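Local coordinates for protein geranyltranstransferase (Legionella pneumophila subsp. pneumophila, PDB 3LOM) that probably makes farnesyl diphosphate, and perhaps geranylgeranyl diphosphate, by magnesium-dependent condensation of isoprenoid diphosphates, at residues A[279-282]-A[283-286]. Residues are numbered along the deposited sequence; the frame is centred on the assembly and turned at random.
Sequences DSLR and LFGS
The ring of Phe284 overlaps the backbone and CB of Leu281, three residues earlier in the chain. It meets them along one edge. Leu281 CA lies in the plane of the ring, 3.7 Å from Phe284 CD2. Leu281 O is at the same edge, near the plane, with CD2 of Phe284 at 3.3 Å. The side chains themselves touch more lightly, Leu281 CB to Phe284 CD2 at 4.1 Å. Phe284 CG stands beside its own backbone N and anti to the carbonyl carbon (chi1 -51°), which brings the CD2 edge of the ring against Leu281.

The backbone closes a tight turn beside this ring edge. Leu281 O accepts two hydrogen bonds. Phe284 N gives one at 3.0 Å, from well above the carbonyl plane and bent at the hydrogen (140°). Gly285 N gives the other at 3.3 Å, in the carbonyl plane and somewhat straighter (154°). The first bond is that of a beta turn over residues 281-284, and the second spans four residues like a single alpha-helical step. Gly285 then takes a positive phi, which favours glycine. Within 279-282, Arg282 NH1 and Asp279 OD2 form a long salt bridge of 3.8 Å at the surface.

This turn belongs to the link between helices 263-279 and 289-303 of the largely helical polyprenyl synthase fold. Ser280 OG is hydrogen-bonded to Ala214 O. Leu281 is buried against Tyr218 and against Leu291 and Ile292 of helix 289-303, while Leu283 and Phe284 both rest on Ile211 of helix 209-236.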
ATOM      1  N   ASP A 279      -9.424  28.666  17.809  1.00 71.03           N
ATOM      2  CA  ASP A 279     -10.737  28.773  18.448  1.00 67.74           C
ATOM      3  C   ASP A 279     -11.517  27.463  18.511  1.00 70.43           C
ATOM      4  O   ASP A 279     -12.475  27.342  19.280  1.00 76.94           O
ATOM      5  CB  ASP A 279     -11.578  29.837  17.735  1.00 66.44           C
ATOM      6  CG  ASP A 279     -11.116  31.258  18.039  1.00 76.37           C
ATOM      7  OD1 ASP A 279      -9.897  31.491  18.215  1.00 66.10           O
ATOM      8  OD2 ASP A 279     -11.986  32.150  18.097  1.00 97.77           O
ATOM      9  N   SER A 280     -11.100  26.490  17.706  1.00 67.66           N
ATOM     10  CA  SER A 280     -11.766  25.191  17.616  1.00 69.76           C
ATOM     11  C   SER A 280     -11.500  24.290  18.827  1.00 68.73           C
ATOM     12  O   SER A 280     -12.231  23.322  19.060  1.00 69.08           O
ATOM     13  CB  SER A 280     -11.332  24.478  16.328  1.00 76.64           C
ATOM     14  OG  SER A 280     -12.126  23.334  16.076  1.00 81.93           O
ATOM     15  N   LEU A 281     -10.464  24.619  19.594  1.00 69.57           N
ATOM     16  CA  LEU A 281     -10.000  23.772  20.693  1.00 73.37           C
ATOM     17  C   LEU A 281     -10.414  24.301  22.066  1.00 76.96           C
ATOM     18  O   LEU A 281     -10.054  23.726  23.098  1.00 72.46           O
ATOM     19  CB  LEU A 281      -8.477  23.629  20.634  1.00 69.40           C
ATOM     20  CG  LEU A 281      -7.865  23.384  19.253  1.00 60.51           C
ATOM     21  CD1 LEU A 281      -6.486  24.012  19.180  1.00 47.49           C
ATOM     22  CD2 LEU A 281      -7.840  21.894  18.894  1.00 41.96           C
ATOM     23  N   ARG A 282     -11.188  25.387  22.066  1.00 82.33           N
ATOM     24  CA  ARG A 282     -11.605  26.062  23.300  1.00 83.69           C
ATOM     25  C   ARG A 282     -12.621  25.262  24.119  1.00 84.05           C
ATOM     26  O   ARG A 282     -12.866  25.576  25.284  1.00 90.80           O
ATOM     27  CB  ARG A 282     -12.138  27.460  22.989  1.00 83.24           C
ATOM     28  CG  ARG A 282     -11.099  28.378  22.371  1.00 81.11           C
ATOM     29  CD  ARG A 282     -11.722  29.685  21.937  1.00105.29           C
ATOM     30  NE  ARG A 282     -11.931  30.603  23.052  1.00114.15           N
ATOM     31  CZ  ARG A 282     -12.566  31.766  22.955  1.00117.52           C
ATOM     32  NH1 ARG A 282     -13.067  32.161  21.791  1.00112.81           N
ATOM     33  NH2 ARG A 282     -12.703  32.537  24.027  1.00119.77           N
ATOM     34  N   LEU A 283     -13.194  24.228  23.505  1.00 84.77           N
ATOM     35  CA  LEU A 283     -14.009  23.239  24.206  1.00 87.84           C
ATOM     36  C   LEU A 283     -13.155  22.451  25.210  1.00 89.12           C
ATOM     37  O   LEU A 283     -13.629  22.092  26.288  1.00 94.10           O
ATOM     38  CB  LEU A 283     -14.656  22.282  23.199  1.00 88.37           C
ATOM     39  CG  LEU A 283     -16.104  21.814  23.405  1.00102.32           C
ATOM     40  CD1 LEU A 283     -16.676  21.272  22.099  1.00111.21           C
ATOM     41  CD2 LEU A 283     -16.262  20.787  24.530  1.00114.48           C
ATOM     42  N   PHE A 284     -11.900  22.193  24.847  1.00 88.83           N
ATOM     43  CA  PHE A 284     -10.963  21.459  25.700  1.00 86.97           C
ATOM     44  C   PHE A 284     -10.332  22.374  26.749  1.00 86.94           C
ATOM     45  O   PHE A 284     -10.024  21.934  27.859  1.00 84.36           O
ATOM     46  CB  PHE A 284      -9.870  20.793  24.856  1.00 86.60           C
ATOM     47  CG  PHE A 284     -10.395  19.967  23.707  1.00 86.87           C
ATOM     48  CD1 PHE A 284     -10.821  18.657  23.910  1.00 80.08           C
ATOM     49  CD2 PHE A 284     -10.448  20.498  22.417  1.00 84.74           C
ATOM     50  CE1 PHE A 284     -11.303  17.893  22.849  1.00 86.66           C
ATOM     51  CE2 PHE A 284     -10.930  19.744  21.351  1.00 71.81           C
ATOM     52  CZ  PHE A 284     -11.357  18.438  21.567  1.00 83.31           C
ATOM     53  N   GLY A 285     -10.129  23.638  26.382  1.00 86.79           N
ATOM     54  CA  GLY A 285      -9.651  24.661  27.307  1.00 88.25           C
ATOM     55  C   GLY A 285      -8.165  24.597  27.598  1.00 91.27           C
ATOM     56  O   GLY A 285      -7.340  24.704  26.686  1.00 91.87           O
ATOM     57  N   SER A 286      -7.831  24.425  28.878  1.00 91.35           N
ATOM     58  CA  SER A 286      -6.441  24.360  29.347  1.00 88.53           C
ATOM     59  C   SER A 286      -5.767  23.028  29.024  1.00 83.52           C
ATOM     60  O   SER A 286      -4.539  22.948  28.968  1.00 77.98           O
ATOM     61  CB  SER A 286      -6.360  24.629  30.854  1.00 88.93           C
ATOM     62  OG  SER A 286      -6.400  26.016  31.131  1.00 93.82           O
TER